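Local coordinates for protein 6-phosphogluconate dehydratase (Shewanella oneidensis, PDB 2GP4) that probably catalyses, with an iron-sulfur cluster bound, the dehydration of 6-phosphogluconate to 2-keto-3-deoxy-6-phosphogluconate, the committed step of the Entner-Doudoroff pathway, at residues Ala34-Ser39 with Gly335-Trp340; Pro467-Asp472 with Leu486-Val491. All coordinates share one frame; numbering follows the deposited sequence.

Interaction 1 (Ala34-Ser39 with Gly335-Trp340)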
loop_
_atom_site.group_PDB
_atom_site.type_symbol
_atom_site.label_atom_id
_atom_site.label_comp_id
_atom_site.label_asym_id
_atom_site.label_seq_id
_atom_site.Cartn_x
_atom_site.Cartn_y
_atom_site.Cartn_z
ATOM N N ALA A 34 21.581 -2.260 -5.318
ATOM C CA ALA A 34 22.595 -1.476 -6.031
ATOM C C ALA A 34 22.252 0.002 -6.018
ATOM O O ALA A 34 23.110 0.849 -5.769
ATOM C CB ALA A 34 22.753 -1.970 -7.470
ATOM N N ARG A 35 20.986 0.299 -6.276
ATOM C CA ARG A 35 20.525 1.673 -6.395
ATOM C C ARG A 35 20.462 2.367 -5.037
ATOM O O ARG A 35 20.563 3.581 -4.965
ATOM C CB ARG A 35 19.157 1.697 -7.073
ATOM C CG ARG A 35 18.670 3.068 -7.492
ATOM C CD ARG A 35 17.437 2.928 -8.350
ATOM N NE ARG A 35 16.424 2.135 -7.669
ATOM C CZ ARG A 35 15.665 1.212 -8.246
ATOM N NH1 ARG A 35 15.792 0.936 -9.537
ATOM N NH2 ARG A 35 14.781 0.555 -7.518
ATOM N N SER A 36 20.296 1.585 -3.974
ATOM C CA SER A 36 20.200 2.108 -2.610
ATOM C C SER A 36 21.542 2.091 -1.872
ATOM O O SER A 36 21.633 2.572 -0.740
ATOM C CB SER A 36 19.163 1.317 -1.805
ATOM O OG SER A 36 17.923 1.238 -2.485
ATOM N N LYS A 37 22.568 1.551 -2.529
ATOM C CA LYS A 37 23.913 1.362 -1.958
ATOM C C LYS A 37 24.378 2.484 -1.026
ATOM O O LYS A 37 24.656 2.234 0.147
ATOM C CB LYS A 37 24.939 1.145 -3.084
ATOM C CG LYS A 37 26.360 0.792 -2.629
ATOM C CD LYS A 37 26.550 -0.709 -2.430
ATOM C CE LYS A 37 27.917 -1.028 -1.820
ATOM N NZ LYS A 37 29.068 -0.405 -2.552
ATOM N N ALA A 38 24.460 3.704 -1.552
ATOM C CA ALA A 38 24.944 4.855 -0.793
ATOM C C ALA A 38 23.972 5.281 0.308
ATOM O O ALA A 38 24.361 5.421 1.472
ATOM C CB ALA A 38 25.242 6.024 -1.729
ATOM N N SER A 39 22.709 5.477 -0.067
ATOM C CA SER A 39 21.662 5.884 0.869
ATOM C C SER A 39 21.487 4.892 2.016
ATOM O O SER A 39 21.360 5.301 3.170
ATOM C CB SER A 39 20.337 6.089 0.137
ATOM O OG SER A 39 19.976 4.928 -0.589
ATOM N N GLY A 335 16.492 4.441 3.648
ATOM C CA GLY A 335 17.601 4.507 2.695
ATOM C C GLY A 335 17.459 3.598 1.485
ATOM O O GLY A 335 18.424 3.389 0.739
ATOM N N ILE A 336 16.255 3.068 1.278
ATOM C CA ILE A 336 15.993 2.127 0.196
ATOM C C ILE A 336 15.171 2.782 -0.909
ATOM O O ILE A 336 14.088 3.313 -0.656
ATOM C CB ILE A 336 15.296 0.849 0.726
ATOM C CG1 ILE A 336 16.177 0.182 1.792
ATOM C CG2 ILE A 336 15.015 -0.128 -0.413
ATOM C CD1 ILE A 336 15.419 -0.601 2.848
ATOM N N ILE A 337 15.698 2.745 -2.131
ATOM C CA ILE A 337 15.067 3.415 -3.266
ATOM C C ILE A 337 14.374 2.416 -4.192
ATOM O O ILE A 337 15.035 1.599 -4.834
ATOM C CB ILE A 337 16.088 4.272 -4.064
ATOM C CG1 ILE A 337 16.907 5.157 -3.109
ATOM C CG2 ILE A 337 15.371 5.090 -5.151
ATOM C CD1 ILE A 337 17.962 6.034 -3.774
ATOM N N VAL A 338 13.043 2.495 -4.245
ATOM C CA VAL A 338 12.208 1.633 -5.090
ATOM C C VAL A 338 11.386 2.489 -6.064
ATOM O O VAL A 338 10.817 3.509 -5.670
ATOM C CB VAL A 338 11.238 0.765 -4.226
ATOM C CG1 VAL A 338 10.260 -0.019 -5.098
ATOM C CG2 VAL A 338 12.006 -0.184 -3.310
ATOM N N ASN A 339 11.327 2.086 -7.333
ATOM C CA ASN A 339 10.524 2.818 -8.321
ATOM C C ASN A 339 9.450 1.956 -9.011
ATOM O O ASN A 339 9.296 0.780 -8.691
ATOM C CB ASN A 339 11.422 3.565 -9.331
ATOM C CG ASN A 339 12.336 2.636 -10.139
ATOM O OD1 ASN A 339 13.404 3.056 -10.602
ATOM N ND2 ASN A 339 11.923 1.384 -10.323
ATOM N N TRP A 340 8.719 2.545 -9.955
ATOM C CA TRP A 340 7.662 1.830 -10.677
ATOM C C TRP A 340 8.159 0.702 -11.573
ATOM O O TRP A 340 7.416 -0.230 -11.852
ATOM C CB TRP A 340 6.762 2.790 -11.468
ATOM C CG TRP A 340 5.867 3.618 -10.598
ATOM C CD1 TRP A 340 5.507 3.359 -9.299
ATOM C CD2 TRP A 340 5.191 4.825 -10.964
ATOM N NE1 TRP A 340 4.663 4.334 -8.835
ATOM C CE2 TRP A 340 4.445 5.246 -9.833
ATOM C CE3 TRP A 340 5.147 5.600 -12.132
ATOM C CZ2 TRP A 340 3.671 6.406 -9.838
ATOM C CZ3 TRP A 340 4.374 6.751 -12.137
ATOM C CH2 TRP A 340 3.645 7.143 -10.995
#
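R35 reaches from helix 23-51 to the carbonyl of I337 in the extended loop 335-340. From CB the chain leaves with CG anti to the backbone N (chi1 -169°) and stays extended through CD; a bend at chi3 then turns the guanidinium onto the loop. NE passes 4.0 Å from I337 CG2 and donates to I337 O at 3.2 Å, while NH2 donates to the same oxygen at 2.9 Å. The acceptor lies in the guanidinium plane, so this is a side-on, two-nitrogen grip on one atom, and both donors come from the same face of the carbonyl. At the tip, NH2 also forms a salt bridge with D342, and the side chain of N339 comes close to the guanidinium obliquely, its amide plane turned 46° from it. Cut back to alanine, this position would probably leave I337 O without both of these donors and D342 without its cationic mate. Next along the helix, S36 OG accepts an almost straight bond (174°) from I337 N, at 2.7 Å, and is also hydrogen-bonded to I32 O; a small hydroxyl suits this buried spot, joining loop to helix backbone. S39 OG lies 2.6 Å from G335 O and 2.9 Å from S36 O, two acceptors competing for its one proton. G335 suits its positive phi, and a CB there would run into S39 O. It is the C-prime residue of a Schellman motif closing helix 322-333, and N339 is the N-cap of helix 340-347: the arrangement is a helix-to-helix connection pinned by polar side chains of the N-terminal helix.

Interaction 2 (Pro467-Asp472 with Leu486-Val491)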
loop_
_atom_site.group_PDB
_atom_site.type_symbol
_atom_site.label_atom_id
_atom_site.label_comp_id
_atom_site.label_asym_id
_atom_site.label_seq_id
_atom_site.Cartn_x
_atom_site.Cartn_y
_atom_site.Cartn_z
ATOM N N PRO A 467 -10.102 10.460 -28.703
ATOM C CA PRO A 467 -10.048 11.895 -28.390
ATOM C C PRO A 467 -10.208 12.187 -26.893
ATOM O O PRO A 467 -10.876 11.430 -26.177
ATOM C CB PRO A 467 -11.226 12.476 -29.187
ATOM C CG PRO A 467 -12.099 11.298 -29.519
ATOM C CD PRO A 467 -11.161 10.161 -29.688
ATOM N N ALA A 468 -9.598 13.275 -26.432
ATOM C CA ALA A 468 -9.571 13.606 -25.007
ATOM C C ALA A 468 -10.785 14.400 -24.559
ATOM O O ALA A 468 -11.376 15.155 -25.341
ATOM C CB ALA A 468 -8.301 14.363 -24.655
ATOM N N VAL A 469 -11.142 14.211 -23.289
ATOM C CA VAL A 469 -12.175 14.989 -22.617
ATOM C C VAL A 469 -11.597 15.473 -21.277
ATOM O O VAL A 469 -11.398 14.685 -20.353
ATOM C CB VAL A 469 -13.481 14.158 -22.424
ATOM C CG1 VAL A 469 -14.450 14.879 -21.502
ATOM C CG2 VAL A 469 -14.144 13.871 -23.780
ATOM N N VAL A 470 -11.323 16.772 -21.191
ATOM C CA VAL A 470 -10.570 17.348 -20.073
ATOM C C VAL A 470 -11.471 18.003 -19.032
ATOM O O VAL A 470 -12.317 18.829 -19.367
ATOM C CB VAL A 470 -9.509 18.388 -20.563
ATOM C CG1 VAL A 470 -8.596 18.811 -19.419
ATOM C CG2 VAL A 470 -8.675 17.827 -21.710
ATOM N N ILE A 471 -11.284 17.614 -17.773
ATOM C CA ILE A 471 -11.900 18.292 -16.627
ATOM C C ILE A 471 -10.884 18.422 -15.488
ATOM O O ILE A 471 -9.943 17.636 -15.405
ATOM C CB ILE A 471 -13.194 17.586 -16.135
ATOM C CG1 ILE A 471 -12.963 16.084 -15.935
ATOM C CG2 ILE A 471 -14.337 17.824 -17.121
ATOM C CD1 ILE A 471 -14.026 15.397 -15.091
ATOM N N ASP A 472 -11.060 19.421 -14.624
ATOM C CA ASP A 472 -10.129 19.629 -13.510
ATOM C C ASP A 472 -10.780 19.415 -12.148
ATOM O O ASP A 472 -10.230 19.788 -11.107
ATOM C CB ASP A 472 -9.427 20.995 -13.606
ATOM C CG ASP A 472 -10.391 22.173 -13.603
ATOM O OD1 ASP A 472 -11.568 22.027 -13.203
ATOM O OD2 ASP A 472 -9.949 23.271 -13.996
ATOM N N LEU A 486 -20.179 12.221 -23.560
ATOM C CA LEU A 486 -19.300 11.060 -23.358
ATOM C C LEU A 486 -19.797 9.790 -24.056
ATOM O O LEU A 486 -19.157 8.740 -23.971
ATOM C CB LEU A 486 -19.099 10.784 -21.864
ATOM C CG LEU A 486 -18.596 11.895 -20.939
ATOM C CD1 LEU A 486 -18.589 11.403 -19.500
ATOM C CD2 LEU A 486 -17.212 12.377 -21.357
ATOM N N ASP A 487 -20.933 9.887 -24.745
ATOM C CA ASP A 487 -21.518 8.745 -25.445
ATOM C C ASP A 487 -20.772 8.457 -26.750
ATOM O O ASP A 487 -21.375 8.366 -27.827
ATOM C CB ASP A 487 -23.011 8.982 -25.714
ATOM C CG ASP A 487 -23.854 8.970 -24.441
ATOM O OD1 ASP A 487 -23.350 8.571 -23.363
ATOM O OD2 ASP A 487 -25.040 9.364 -24.529
ATOM N N ARG A 488 -19.453 8.326 -26.634
ATOM C CA ARG A 488 -18.553 8.020 -27.750
ATOM C C ARG A 488 -17.215 7.537 -27.201
ATOM O O ARG A 488 -16.961 7.642 -26.000
ATOM C CB ARG A 488 -18.359 9.234 -28.676
ATOM C CG ARG A 488 -18.288 10.600 -27.999
ATOM C CD ARG A 488 -16.898 10.915 -27.496
ATOM N NE ARG A 488 -16.825 12.223 -26.847
ATOM C CZ ARG A 488 -16.346 13.326 -27.417
ATOM N NH1 ARG A 488 -15.896 13.304 -28.667
ATOM N NH2 ARG A 488 -16.319 14.460 -26.731
ATOM N N ASP A 489 -16.372 6.987 -28.069
ATOM C CA ASP A 489 -15.009 6.645 -27.683
ATOM C C ASP A 489 -14.304 7.917 -27.215
ATOM O O ASP A 489 -14.340 8.939 -27.907
ATOM C CB ASP A 489 -14.246 6.028 -28.860
ATOM C CG ASP A 489 -14.868 4.731 -29.361
ATOM O OD1 ASP A 489 -15.893 4.279 -28.810
ATOM O OD2 ASP A 489 -14.324 4.165 -30.325
ATOM N N CYS A 490 -13.685 7.859 -26.038
ATOM C CA CYS A 490 -12.984 9.015 -25.474
ATOM C C CYS A 490 -12.045 8.610 -24.340
ATOM O O CYS A 490 -12.236 7.576 -23.700
ATOM C CB CYS A 490 -13.983 10.066 -24.967
ATOM S SG CYS A 490 -15.176 9.425 -23.769
ATOM N N VAL A 491 -11.024 9.424 -24.103
ATOM C CA VAL A 491 -10.225 9.296 -22.895
ATOM C C VAL A 491 -10.576 10.473 -21.987
ATOM O O VAL A 491 -10.311 11.624 -22.328
ATOM C CB VAL A 491 -8.703 9.241 -23.203
ATOM C CG1 VAL A 491 -7.883 9.176 -21.913
ATOM C CG2 VAL A 491 -8.379 8.049 -24.097
#
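P467 and V469 bracket V491 in a parallel strand pairing. V491 N donates to P467 O at 2.9 Å with an angle of 164°, and V491 O accepts from V469 N, also at 2.9 Å, so one residue uses both its backbone polar groups on the neighbouring strand. Two CA-H...O contacts accompany these bonds: C490 CA lies 3.3 Å from P467 O and A468 CA 3.4 Å from V491 O. Proline is well suited to position 467, since the pairing asks it for a carbonyl and no N-H; its ring instead lays CG 3.6 Å from D489 O.

The side chain of V469 carries the apolar part. With CG1 anti to the backbone N (chi1 169°), that methyl meets L486 CD2 at 3.7 Å, while CG2 packs on C490 CB at 4.0 Å and touches R488 NH2. The branched valine thus fills two directions at once, and the short cysteine side chain lets the valine methyl come up against its CB.

Further out, L480 of helix 477-482 packs on V469, and L477 of the same helix on L486. R488 NE is tied to A485 O, which helps to hold the arginine's end beside V469 CG2, and D489 OD1 accepts from K523 N. On the other face of the sheet A468 and V491 pack against I564.

Strand, helix and strand thus form a beta-alpha-beta crossover. Backbone bonds supply the direction and register of the join, and the aliphatic contacts shield them on one side, with the arginine's charged end at the more exposed margin, consistent with plain strand packing.

Overall arrangement
Interactions 1 and 2 follow one another along the chain, the first closing before the second opens. Their centres lie 38 Å apart and their nearest atoms about 16 Å apart, so they do not touch. Interaction 1 ties helix 23-51 to the connection between helices 322-333 and 340-347, bridging nearly 300 residues in the largely helical N-terminal domain. Interaction 2 is local, joining neighbouring parallel strands 463-471 and 490-494 within the mixed sheet of the C-terminal domain. One therefore fastens the start of the chain to a distant helical region, and the other pairs two neighbouring strands of the sheet, so the two contacts lie in different domains, the largely helical one and the mainly beta one.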